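Local coordinates for polysaccharide deacetylase-like protein (Bacillus anthracis, PDB 4V33), which probably removes acetyl groups from polysaccharide at a zinc site and is required for osmotic stability and maintenance of cell shape, at residues V202-G207 and G257-Q262; N213-L218 and K251-S256; T231-V236 and F320-K325; K287-K290 and P295-A298. One frame throughout, in Å; residues are numbered along the deposited sequence.

Contact 1: residues V202-G207 and G257-Q262; sequences VTFDDG and GIFSMQ. With ZN (zinc ion), chain D.
D206 OD1 binds the zinc ion at 2.1 Å, joined in the coordination sphere by water 1 and by H264 and H268. This Asp-His-His metal site, whose aspartate closes the TFDD sequence, is characteristic of the NodB-type polysaccharide deacetylase fold, a distorted β/α barrel. The carboxylate is monodentate, since OD2 stays 3.5 Å from the zinc. OD2 instead accepts from water 1 at 2.9 Å, and that water is itself a zinc ligand, which should fix the rotation of the carboxylate.

Away from the metal, F204 and F259 bridge strands 199-206 and 259-263, which are not direct neighbours: strand 230-234 runs between them. With chi1 at -61°, F204 puts its CG beside the backbone N and its ring out toward F259. The ring centroids are 5.9 Å apart and the planes incline by 44°, so this is an oblique apolar contact. F204 CD1 comes to the edge of the F259 ring, near its plane, while A214 and F215 of helix 211-221 pack against F204 and F259 respectively. The touching atom on F259 is CE2, which sits 3.9 Å from both CD1 and CE1 of F204.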
loop_
_atom_site.group_PDB
_atom_site.type_symbol
_atom_site.label_atom_id
_atom_site.label_comp_id
_atom_site.label_asym_id
_atom_site.label_seq_id
_atom_site.Cartn_x
_atom_site.Cartn_y
_atom_site.Cartn_z
ATOM N N VAL A 202 -6.884 -3.980 0.089
ATOM C CA VAL A 202 -8.043 -4.760 0.497
ATOM C C VAL A 202 -7.527 -6.099 1.026
ATOM O O VAL A 202 -6.812 -6.812 0.311
ATOM C CB VAL A 202 -8.993 -5.008 -0.683
ATOM C CG1 VAL A 202 -10.197 -5.845 -0.242
ATOM C CG2 VAL A 202 -9.449 -3.670 -1.294
ATOM N N THR A 203 -7.864 -6.423 2.276
ATOM C CA THR A 203 -7.435 -7.702 2.862
ATOM C C THR A 203 -8.606 -8.462 3.471
ATOM O O THR A 203 -9.585 -7.860 3.936
ATOM C CB THR A 203 -6.304 -7.561 3.942
ATOM O OG1 THR A 203 -6.858 -7.156 5.203
ATOM C CG2 THR A 203 -5.226 -6.571 3.501
ATOM N N PHE A 204 -8.463 -9.785 3.486
ATOM C CA PHE A 204 -9.448 -10.710 4.040
ATOM C C PHE A 204 -8.753 -11.624 5.018
ATOM O O PHE A 204 -7.657 -12.129 4.730
ATOM C CB PHE A 204 -10.039 -11.579 2.930
ATOM C CG PHE A 204 -10.750 -10.804 1.874
ATOM C CD1 PHE A 204 -10.058 -10.325 0.775
ATOM C CD2 PHE A 204 -12.113 -10.555 1.972
ATOM C CE1 PHE A 204 -10.699 -9.595 -0.220
ATOM C CE2 PHE A 204 -12.766 -9.822 0.978
ATOM C CZ PHE A 204 -12.056 -9.342 -0.119
ATOM N N ASP A 205 -9.397 -11.860 6.154
ATOM C CA ASP A 205 -8.841 -12.757 7.162
ATOM C C ASP A 205 -9.565 -14.087 7.206
ATOM O O ASP A 205 -10.799 -14.121 7.319
ATOM C CB ASP A 205 -8.913 -12.125 8.557
ATOM C CG ASP A 205 -7.868 -11.041 8.769
ATOM O OD1 ASP A 205 -7.215 -10.627 7.796
ATOM O OD2 ASP A 205 -7.697 -10.607 9.926
ATOM N N ASP A 206 -8.760 -15.150 7.119
ATOM C CA ASP A 206 -9.048 -16.544 7.516
ATOM C C ASP A 206 -9.064 -17.560 6.379
ATOM O O ASP A 206 -8.706 -18.724 6.588
ATOM C CB ASP A 206 -10.315 -16.732 8.370
ATOM C CG ASP A 206 -10.263 -15.997 9.704
ATOM O OD1 ASP A 206 -9.230 -15.368 10.071
ATOM O OD2 ASP A 206 -11.303 -16.063 10.395
ATOM N N GLY A 207 -9.472 -17.141 5.187
ATOM C CA GLY A 207 -9.592 -18.069 4.079
ATOM C C GLY A 207 -10.904 -18.830 4.078
ATOM O O GLY A 207 -10.947 -20.010 3.739
ATOM N N GLY A 257 -4.497 -13.394 -11.144
ATOM C CA GLY A 257 -3.731 -12.183 -10.925
ATOM C C GLY A 257 -4.357 -11.263 -9.894
ATOM O O GLY A 257 -3.796 -10.219 -9.569
ATOM N N ILE A 258 -5.519 -11.645 -9.372
ATOM C CA ILE A 258 -6.228 -10.790 -8.424
ATOM C C ILE A 258 -5.734 -10.975 -6.990
ATOM O O ILE A 258 -5.525 -10.005 -6.273
ATOM C CB ILE A 258 -7.771 -10.980 -8.511
ATOM C CG1 ILE A 258 -8.270 -10.540 -9.894
ATOM C CG2 ILE A 258 -8.487 -10.181 -7.421
ATOM C CD1 ILE A 258 -9.753 -10.805 -10.125
ATOM N N PHE A 259 -5.532 -12.217 -6.563
ATOM C CA PHE A 259 -5.193 -12.439 -5.167
ATOM C C PHE A 259 -3.725 -12.688 -4.873
ATOM O O PHE A 259 -3.033 -13.397 -5.601
ATOM C CB PHE A 259 -6.034 -13.568 -4.574
ATOM C CG PHE A 259 -7.375 -13.116 -4.091
ATOM C CD1 PHE A 259 -8.448 -13.054 -4.959
ATOM C CD2 PHE A 259 -7.559 -12.729 -2.767
ATOM C CE1 PHE A 259 -9.690 -12.616 -4.526
ATOM C CE2 PHE A 259 -8.798 -12.288 -2.327
ATOM C CZ PHE A 259 -9.867 -12.241 -3.213
ATOM N N SER A 260 -3.285 -12.079 -3.780
ATOM C CA SER A 260 -2.019 -12.415 -3.148
ATOM C C SER A 260 -2.373 -13.258 -1.924
ATOM O O SER A 260 -3.093 -12.801 -1.038
ATOM C CB SER A 260 -1.315 -11.140 -2.708
ATOM O OG SER A 260 -0.121 -11.430 -2.005
ATOM N N MET A 261 -1.880 -14.493 -1.882
ATOM C CA MET A 261 -2.261 -15.428 -0.826
ATOM C C MET A 261 -1.177 -15.436 0.240
ATOM O O MET A 261 -0.047 -15.854 -0.008
ATOM C CB MET A 261 -2.462 -16.828 -1.413
ATOM C CG MET A 261 -3.092 -17.845 -0.465
ATOM S SD MET A 261 -4.838 -17.515 -0.120
ATOM C CE MET A 261 -5.343 -17.009 -1.733
ATOM N N GLN A 262 -1.525 -14.942 1.419
ATOM C CA GLN A 262 -0.557 -14.733 2.481
ATOM C C GLN A 262 -1.004 -15.485 3.732
ATOM O O GLN A 262 -1.992 -16.215 3.695
ATOM C CB GLN A 262 -0.383 -13.226 2.726
ATOM C CG GLN A 262 0.061 -12.461 1.459
ATOM C CD GLN A 262 1.425 -12.922 0.964
ATOM O OE1 GLN A 262 2.307 -13.248 1.762
ATOM N NE2 GLN A 262 1.600 -12.965 -0.359
HETATM ZN ZN ZN D . -8.559 -14.360 11.836
HETATM O O HOH W 1 -10.496 -14.168 12.436
#

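Contact 2: residues N213-L218 and K251-S256; sequences NAFHVL and KEMVDS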
loop_
_atom_site.group_PDB
_atom_site.type_symbol
_atom_site.label_atom_id
_atom_site.label_comp_id
_atom_site.label_asym_id
_atom_site.label_seq_id
_atom_site.Cartn_x
_atom_site.Cartn_y
_atom_site.Cartn_z
ATOM N N ASN A 213 -16.884 -15.434 -3.103
ATOM C CA ASN A 213 -17.834 -14.381 -3.486
ATOM C C ASN A 213 -17.132 -13.052 -3.741
ATOM O O ASN A 213 -17.475 -12.336 -4.686
ATOM C CB ASN A 213 -18.909 -14.180 -2.414
ATOM C CG ASN A 213 -19.808 -15.388 -2.257
ATOM O OD1 ASN A 213 -20.078 -16.108 -3.220
ATOM N ND2 ASN A 213 -20.276 -15.616 -1.035
ATOM N N ALA A 214 -16.157 -12.720 -2.894
ATOM C CA ALA A 214 -15.371 -11.504 -3.088
ATOM C C ALA A 214 -14.576 -11.582 -4.383
ATOM O O ALA A 214 -14.526 -10.626 -5.147
ATOM C CB ALA A 214 -14.443 -11.266 -1.902
ATOM N N PHE A 215 -13.957 -12.735 -4.620
ATOM C CA PHE A 215 -13.240 -13.001 -5.859
ATOM C C PHE A 215 -14.119 -12.736 -7.084
ATOM O O PHE A 215 -13.726 -12.016 -8.007
ATOM C CB PHE A 215 -12.742 -14.455 -5.821
ATOM C CG PHE A 215 -12.106 -14.933 -7.095
ATOM C CD1 PHE A 215 -11.101 -14.202 -7.715
ATOM C CD2 PHE A 215 -12.490 -16.145 -7.650
ATOM C CE1 PHE A 215 -10.515 -14.655 -8.882
ATOM C CE2 PHE A 215 -11.903 -16.607 -8.821
ATOM C CZ PHE A 215 -10.912 -15.862 -9.434
ATOM N N HIS A 216 -15.314 -13.310 -7.088
ATOM C CA HIS A 216 -16.230 -13.132 -8.208
ATOM C C HIS A 216 -16.656 -11.677 -8.398
ATOM O O HIS A 216 -16.800 -11.217 -9.528
ATOM C CB HIS A 216 -17.450 -14.037 -8.035
ATOM C CG HIS A 216 -17.121 -15.495 -8.089
ATOM N ND1 HIS A 216 -17.846 -16.448 -7.409
ATOM C CD2 HIS A 216 -16.144 -16.163 -8.747
ATOM C CE1 HIS A 216 -17.327 -17.641 -7.639
ATOM N NE2 HIS A 216 -16.292 -17.496 -8.449
ATOM N N VAL A 217 -16.855 -10.954 -7.298
ATOM C CA VAL A 217 -17.207 -9.536 -7.379
ATOM C C VAL A 217 -16.052 -8.750 -7.996
ATOM O O VAL A 217 -16.252 -7.890 -8.858
ATOM C CB VAL A 217 -17.551 -8.967 -5.990
ATOM C CG1 VAL A 217 -17.526 -7.445 -6.003
ATOM C CG2 VAL A 217 -18.913 -9.488 -5.520
ATOM N N LEU A 218 -14.834 -9.049 -7.558
ATOM C CA LEU A 218 -13.666 -8.379 -8.122
ATOM C C LEU A 218 -13.461 -8.692 -9.614
ATOM O O LEU A 218 -13.088 -7.809 -10.398
ATOM C CB LEU A 218 -12.415 -8.688 -7.296
ATOM C CG LEU A 218 -12.433 -8.112 -5.876
ATOM C CD1 LEU A 218 -11.188 -8.573 -5.105
ATOM C CD2 LEU A 218 -12.526 -6.585 -5.907
ATOM N N LYS A 251 -5.843 -21.687 -6.207
ATOM C CA LYS A 251 -5.160 -21.625 -7.492
ATOM C C LYS A 251 -5.902 -20.709 -8.466
ATOM O O LYS A 251 -5.281 -19.940 -9.192
ATOM C CB LYS A 251 -4.944 -23.030 -8.064
ATOM C CG LYS A 251 -3.783 -23.774 -7.398
ATOM C CD LYS A 251 -3.687 -25.219 -7.871
ATOM C CE LYS A 251 -2.329 -25.832 -7.543
ATOM N NZ LYS A 251 -2.010 -25.781 -6.088
ATOM N N GLU A 252 -7.229 -20.759 -8.452
ATOM C CA GLU A 252 -8.024 -19.873 -9.296
ATOM C C GLU A 252 -7.805 -18.408 -8.898
ATOM O O GLU A 252 -7.628 -17.534 -9.753
ATOM C CB GLU A 252 -9.504 -20.245 -9.197
ATOM C CG GLU A 252 -10.409 -19.556 -10.195
ATOM C CD GLU A 252 -11.835 -20.084 -10.142
ATOM O OE1 GLU A 252 -12.052 -21.166 -9.555
ATOM O OE2 GLU A 252 -12.737 -19.418 -10.689
ATOM N N MET A 253 -7.806 -18.146 -7.597
ATOM C CA MET A 253 -7.640 -16.786 -7.089
ATOM C C MET A 253 -6.267 -16.229 -7.433
ATOM O O MET A 253 -6.139 -15.081 -7.855
ATOM C CB MET A 253 -7.854 -16.763 -5.576
ATOM C CG MET A 253 -9.294 -17.011 -5.176
ATOM S SD MET A 253 -9.482 -17.462 -3.441
ATOM C CE MET A 253 -9.327 -15.856 -2.679
ATOM N N VAL A 254 -5.240 -17.049 -7.255
ATOM C CA VAL A 254 -3.881 -16.627 -7.561
ATOM C C VAL A 254 -3.639 -16.520 -9.070
ATOM O O VAL A 254 -3.080 -15.530 -9.546
ATOM C CB VAL A 254 -2.852 -17.566 -6.903
ATOM C CG1 VAL A 254 -1.452 -17.266 -7.408
ATOM C CG2 VAL A 254 -2.921 -17.431 -5.390
ATOM N N ASP A 255 -4.070 -17.524 -9.830
ATOM C CA ASP A 255 -3.810 -17.527 -11.272
ATOM C C ASP A 255 -4.482 -16.360 -12.000
ATOM O O ASP A 255 -4.011 -15.933 -13.060
ATOM C CB ASP A 255 -4.232 -18.851 -11.916
ATOM C CG ASP A 255 -3.358 -20.020 -11.494
ATOM O OD1 ASP A 255 -2.326 -19.804 -10.816
ATOM O OD2 ASP A 255 -3.706 -21.164 -11.853
ATOM N N SER A 256 -5.570 -15.847 -11.430
ATOM C CA SER A 256 -6.312 -14.733 -12.030
ATOM C C SER A 256 -5.522 -13.433 -11.988
ATOM O O SER A 256 -5.857 -12.476 -12.686
ATOM C CB SER A 256 -7.636 -14.510 -11.296
ATOM O OG SER A 256 -7.414 -13.933 -10.014
HETATM O O HOH W 2 -14.970 -19.734 -9.592
#
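F215 of helix 211-221 reaches helix 247-255 and meets E252, M253 and S256 there, the CA atoms of F215 and M253 being 6.9 Å apart. Its chi1 of 174° sets CG opposite the backbone N and carries the ring across the gap.

The apolar part is a CH-pi contact: M253 CG lies 4.1 Å from the F215 ring centroid, only 16° off the ring normal, and so over one face.

The ring's rim meets carbons as well as oxygens of E252 and S256. E252 OE2 is 3.5 Å from F215 CE2, and the carboxylate plane stands at 83° to the ring. S256 OG approaches F215 CE1 at 3.4 Å, so two oxygens face the ring edge, where the hydrogens carry partial positive charge, probably mildly favourable. S256 OG also donates to M253 O at 2.8 Å, from above the carbonyl plane, which helps fix the hydroxyl near the helix end.

On the outer side, water 2 gives a short bond of 2.5 Å to E252 OE2 and is hydrogen-bonded to H216 NE2 at 2.8 Å, in the plane of the imidazole.

Inward, F215 and M253 both rest on F259 of strand 259-263, while A214, V217 and L218 turn to helix 167-179.

Contact 3: residues T231-V236 and F320-K325; sequences TEYMIV and FATTTK
Inside the β/α barrel of the deacetylase domain, strands 230-234 and 320-326 face each other across the interior and are linked by Y233 and T322. The evidence is in the backbone: the nearest CA atoms, those of Y233 and T322, are 10.1 Å apart, too far for the strands to pair, and the gap is spanned by side chains alone.

T322 OG1 donates a weak hydrogen bond of 3.1 Å to Y233 OH. The same OG1 lies 3.4 Å from Y233 CZ, which places it alongside the phenol carbon as well as the hydroxyl, and the methyl CG2 of T322 reaches Y233 OH at 3.4 Å. The hydroxyl of Y233 thus meets both branches of the threonine. T322 manages this with chi1 at 46°, OG1 lying between its backbone N and carbonyl carbon. Within its own strand, T231 CG2 covers one face of the Y233 ring, 3.9 Å above its plane and over the centre.

Further along, T323 OG1 accepts from K325 N at 3.0 Å, an ST turn; K325 itself is exposed.

The Y233 side chain comes within about 7 Å of the zinc ion (nearest atoms) by its CB; its hydroxyl end lies farther off. Y233 touches T203 and D205 of strand 199-206, A300 of strand 298-300 and R343 of strand 341-345; T322 packs on A300, M341 and R343.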
loop_
_atom_site.group_PDB
_atom_site.type_symbol
_atom_site.label_atom_id
_atom_site.label_comp_id
_atom_site.label_asym_id
_atom_site.label_seq_id
_atom_site.Cartn_x
_atom_site.Cartn_y
_atom_site.Cartn_z
ATOM N N THR A 231 -5.488 -9.127 -0.795
ATOM C CA THR A 231 -4.704 -10.084 -0.010
ATOM C C THR A 231 -5.642 -10.978 0.795
ATOM O O THR A 231 -6.565 -10.493 1.446
ATOM C CB THR A 231 -3.784 -9.345 0.972
ATOM O OG1 THR A 231 -2.857 -8.536 0.234
ATOM C CG2 THR A 231 -3.011 -10.326 1.849
ATOM N N GLU A 232 -5.404 -12.286 0.739
ATOM C CA GLU A 232 -6.132 -13.233 1.565
ATOM C C GLU A 232 -5.145 -13.777 2.578
ATOM O O GLU A 232 -4.102 -14.302 2.195
ATOM C CB GLU A 232 -6.658 -14.389 0.711
ATOM C CG GLU A 232 -7.329 -15.502 1.524
ATOM C CD GLU A 232 -8.661 -15.060 2.081
ATOM O OE1 GLU A 232 -9.553 -14.743 1.258
ATOM O OE2 GLU A 232 -8.808 -15.008 3.325
ATOM N N TYR A 233 -5.457 -13.637 3.861
ATOM C CA TYR A 233 -4.618 -14.217 4.898
ATOM C C TYR A 233 -5.220 -15.560 5.302
ATOM O O TYR A 233 -6.220 -15.618 6.007
ATOM C CB TYR A 233 -4.560 -13.298 6.106
ATOM C CG TYR A 233 -3.871 -11.954 5.930
ATOM C CD1 TYR A 233 -2.487 -11.864 5.807
ATOM C CD2 TYR A 233 -4.608 -10.771 5.961
ATOM C CE1 TYR A 233 -1.852 -10.626 5.696
ATOM C CE2 TYR A 233 -3.989 -9.534 5.857
ATOM C CZ TYR A 233 -2.615 -9.472 5.742
ATOM O OH TYR A 233 -2.000 -8.249 5.657
ATOM N N MET A 234 -4.593 -16.639 4.847
ATOM C CA MET A 234 -5.140 -17.985 4.967
ATOM C C MET A 234 -4.701 -18.670 6.255
ATOM O O MET A 234 -3.505 -18.690 6.573
ATOM C CB MET A 234 -4.643 -18.815 3.775
ATOM C CG MET A 234 -5.152 -20.247 3.732
ATOM S SD MET A 234 -6.829 -20.278 3.064
ATOM C CE MET A 234 -7.612 -21.456 4.176
ATOM N N ILE A 235 -5.655 -19.226 7.005
ATOM C CA ILE A 235 -5.306 -20.139 8.092
ATOM C C ILE A 235 -4.822 -21.406 7.401
ATOM O O ILE A 235 -5.615 -22.134 6.811
ATOM C CB ILE A 235 -6.507 -20.429 9.012
ATOM C CG1 ILE A 235 -6.926 -19.142 9.730
ATOM C CG2 ILE A 235 -6.135 -21.507 10.051
ATOM C CD1 ILE A 235 -8.310 -19.238 10.385
ATOM N N VAL A 236 -3.510 -21.653 7.425
ATOM C CA VAL A 236 -2.934 -22.576 6.458
ATOM C C VAL A 236 -3.411 -24.023 6.652
ATOM O O VAL A 236 -3.644 -24.750 5.684
ATOM C CB VAL A 236 -1.395 -22.456 6.414
ATOM C CG1 VAL A 236 -0.801 -23.428 5.404
ATOM C CG2 VAL A 236 -0.996 -21.014 6.058
ATOM N N PHE A 320 6.000 -8.252 6.388
ATOM C CA PHE A 320 4.834 -7.421 6.706
ATOM C C PHE A 320 3.928 -8.158 7.677
ATOM O O PHE A 320 3.715 -9.363 7.543
ATOM C CB PHE A 320 4.025 -7.092 5.439
ATOM C CG PHE A 320 4.814 -6.373 4.395
ATOM C CD1 PHE A 320 4.992 -5.005 4.470
ATOM C CD2 PHE A 320 5.407 -7.071 3.355
ATOM C CE1 PHE A 320 5.739 -4.339 3.519
ATOM C CE2 PHE A 320 6.163 -6.417 2.397
ATOM C CZ PHE A 320 6.328 -5.046 2.477
ATOM N N ALA A 321 3.380 -7.431 8.644
ATOM C CA ALA A 321 2.408 -8.013 9.563
ATOM C C ALA A 321 1.378 -6.966 9.931
ATOM O O ALA A 321 1.730 -5.824 10.248
ATOM C CB ALA A 321 3.100 -8.552 10.807
ATOM N N THR A 322 0.105 -7.343 9.849
ATOM C CA THR A 322 -0.991 -6.434 10.166
ATOM C C THR A 322 -1.666 -6.783 11.485
ATOM O O THR A 322 -1.810 -7.959 11.841
ATOM C CB THR A 322 -2.070 -6.410 9.059
ATOM O OG1 THR A 322 -2.388 -7.753 8.673
ATOM C CG2 THR A 322 -1.579 -5.629 7.844
ATOM N N THR A 323 -2.082 -5.739 12.191
ATOM C CA THR A 323 -2.764 -5.863 13.474
ATOM C C THR A 323 -4.242 -5.556 13.286
ATOM O O THR A 323 -4.718 -5.444 12.157
ATOM C CB THR A 323 -2.175 -4.865 14.497
ATOM O OG1 THR A 323 -2.585 -3.532 14.156
ATOM C CG2 THR A 323 -0.644 -4.935 14.512
ATOM N N THR A 324 -4.980 -5.438 14.386
ATOM C CA THR A 324 -6.342 -4.927 14.292
ATOM C C THR A 324 -6.494 -3.560 14.946
ATOM O O THR A 324 -7.614 -3.114 15.209
ATOM C CB THR A 324 -7.384 -5.907 14.876
ATOM O OG1 THR A 324 -7.109 -6.146 16.260
ATOM C CG2 THR A 324 -7.366 -7.225 14.111
ATOM N N LYS A 325 -5.373 -2.889 15.210
ATOM C CA LYS A 325 -5.435 -1.531 15.737
ATOM C C LYS A 325 -6.040 -0.642 14.656
ATOM O O LYS A 325 -5.641 -0.718 13.499
ATOM C CB LYS A 325 -4.040 -1.038 16.129
ATOM C CG LYS A 325 -4.035 0.316 16.820
ATOM C CD LYS A 325 -2.651 0.651 17.368
ATOM C CE LYS A 325 -2.618 2.051 17.959
ATOM N NZ LYS A 325 -1.297 2.363 18.583
#

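Contact 4: residues K287-K290 and P295-A298; sequences KLEK and PVIA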
loop_
_atom_site.group_PDB
_atom_site.type_symbol
_atom_site.label_atom_id
_atom_site.label_comp_id
_atom_site.label_asym_id
_atom_site.label_seq_id
_atom_site.Cartn_x
_atom_site.Cartn_y
_atom_site.Cartn_z
ATOM N N LYS A 287 4.411 -24.037 3.841
ATOM C CA LYS A 287 3.341 -24.866 3.301
ATOM C C LYS A 287 2.486 -24.090 2.296
ATOM O O LYS A 287 2.123 -24.613 1.242
ATOM C CB LYS A 287 2.460 -25.387 4.437
ATOM C CG LYS A 287 1.379 -26.356 3.990
ATOM C CD LYS A 287 0.590 -26.878 5.184
ATOM C CE LYS A 287 0.108 -28.304 4.951
ATOM N NZ LYS A 287 -0.979 -28.667 5.907
ATOM N N LEU A 288 2.173 -22.840 2.621
ATOM C CA LEU A 288 1.357 -22.024 1.731
ATOM C C LEU A 288 2.075 -21.731 0.408
ATOM O O LEU A 288 1.453 -21.759 -0.653
ATOM C CB LEU A 288 0.933 -20.727 2.428
ATOM C CG LEU A 288 -0.064 -19.849 1.667
ATOM C CD1 LEU A 288 -1.348 -20.613 1.387
ATOM C CD2 LEU A 288 -0.356 -18.611 2.492
ATOM N N GLU A 289 3.383 -21.485 0.473
ATOM C CA GLU A 289 4.187 -21.258 -0.728
ATOM C C GLU A 289 4.153 -22.455 -1.673
ATOM O O GLU A 289 4.134 -22.287 -2.892
ATOM C CB GLU A 289 5.638 -20.923 -0.359
ATOM C CG GLU A 289 5.807 -19.500 0.146
ATOM C CD GLU A 289 7.237 -19.144 0.491
ATOM O OE1 GLU A 289 8.055 -20.066 0.708
ATOM O OE2 GLU A 289 7.546 -17.935 0.548
ATOM N N LYS A 290 4.146 -23.663 -1.115
ATOM C CA LYS A 290 4.079 -24.859 -1.947
ATOM C C LYS A 290 2.732 -24.952 -2.657
ATOM O O LYS A 290 2.647 -25.441 -3.784
ATOM C CB LYS A 290 4.331 -26.122 -1.123
ATOM C CG LYS A 290 5.744 -26.244 -0.583
ATOM C CD LYS A 290 5.988 -27.641 -0.022
ATOM C CE LYS A 290 7.360 -27.756 0.625
ATOM N NZ LYS A 290 7.489 -26.865 1.813
ATOM N N PRO A 295 5.675 -16.398 -3.540
ATOM C CA PRO A 295 6.240 -16.098 -2.220
ATOM C C PRO A 295 5.193 -15.640 -1.213
ATOM O O PRO A 295 4.233 -14.938 -1.563
ATOM C CB PRO A 295 7.213 -14.949 -2.506
ATOM C CG PRO A 295 7.580 -15.125 -3.943
ATOM C CD PRO A 295 6.325 -15.616 -4.607
ATOM N N VAL A 296 5.383 -16.054 0.032
ATOM C CA VAL A 296 4.583 -15.581 1.148
ATOM C C VAL A 296 5.454 -14.650 1.982
ATOM O O VAL A 296 6.500 -15.060 2.508
ATOM C CB VAL A 296 4.051 -16.763 1.979
ATOM C CG1 VAL A 296 3.445 -16.283 3.301
ATOM C CG2 VAL A 296 3.027 -17.535 1.159
ATOM N N ILE A 297 5.040 -13.387 2.053
ATOM C CA ILE A 297 5.833 -12.323 2.657
ATOM C C ILE A 297 5.089 -11.574 3.760
ATOM O O ILE A 297 5.662 -10.702 4.418
ATOM C CB ILE A 297 6.269 -11.292 1.591
ATOM C CG1 ILE A 297 5.047 -10.660 0.919
ATOM C CG2 ILE A 297 7.149 -11.958 0.544
ATOM C CD1 ILE A 297 5.398 -9.613 -0.144
ATOM N N ALA A 298 3.812 -11.894 3.948
ATOM C CA ALA A 298 2.968 -11.143 4.870
ATOM C C ALA A 298 2.129 -12.048 5.759
ATOM O O ALA A 298 1.723 -13.143 5.351
ATOM C CB ALA A 298 2.058 -10.191 4.094
#
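E289 and V296 meet through one nearly straight hydrogen bond, V296 N to E289 OE2, of 2.9 Å with an angle of 178° at the hydrogen. The acceptor uses its anti lone pair, pointing away from the other carboxylate oxygen. A glutamate within helix 277-292 thereby ties back the chain that turns after the helix ends. Its chi1 of -76° and an extended continuation beyond CG bring the carboxylate alongside the backbone of 295-296.

The tight part of the contact is centred on V296, which is buried. Its CG2 methyl is wedged between two helix side chains, with E289 CG at 3.6 Å and L288 CD2 at 3.8 Å. L288 CB and CG also come within about 4 Å of this methyl, so V296 lies against the length of the leucine and not just its end, the two side chains crossing at about a right angle. The aliphatic portion of E289 consequently serves as packing surface, while its carboxylate makes the polar bond.

The looser side lies at P295, which is exposed and directs its CB away from the helix. Its approach is by the backbone: P295 CA is 3.6 Å from E289 OE2, whereas the nearest proline side-chain atom, CB, is 4.3 Å from that oxygen.

Next to the helix, L288 reaches M261 of strand 259-263, and V296 packs on Q262 and S263 of that same strand. The chain then enters strand 298-300, I297 having backbone hydrogen bonds to Q319 and to F320, the first residue of strand 320-326.

How the contacts relate
Contacts 1, 3 and 4 gather around the barrel sheet, and contact 2 lies on its helical outside. F259 N of contact 1 probably bonds M253 O of contact 2 at 3.2 Å, tying helix 247-255 to the strand that follows it; their centres are 9 Å apart. Contacts 1 and 3 share the sheet, with F204 O probably accepting from Y233 N at 2.8 Å. Q262 OE1 joins contact 1 to contact 4, accepting from I297 N at 2.8 Å and A298 N at 3.0 Å. D206 of contact 1 supplies one of the zinc ligands, and the metal lies about 13 Å from the L288 side chain of contact 4 (nearest atoms).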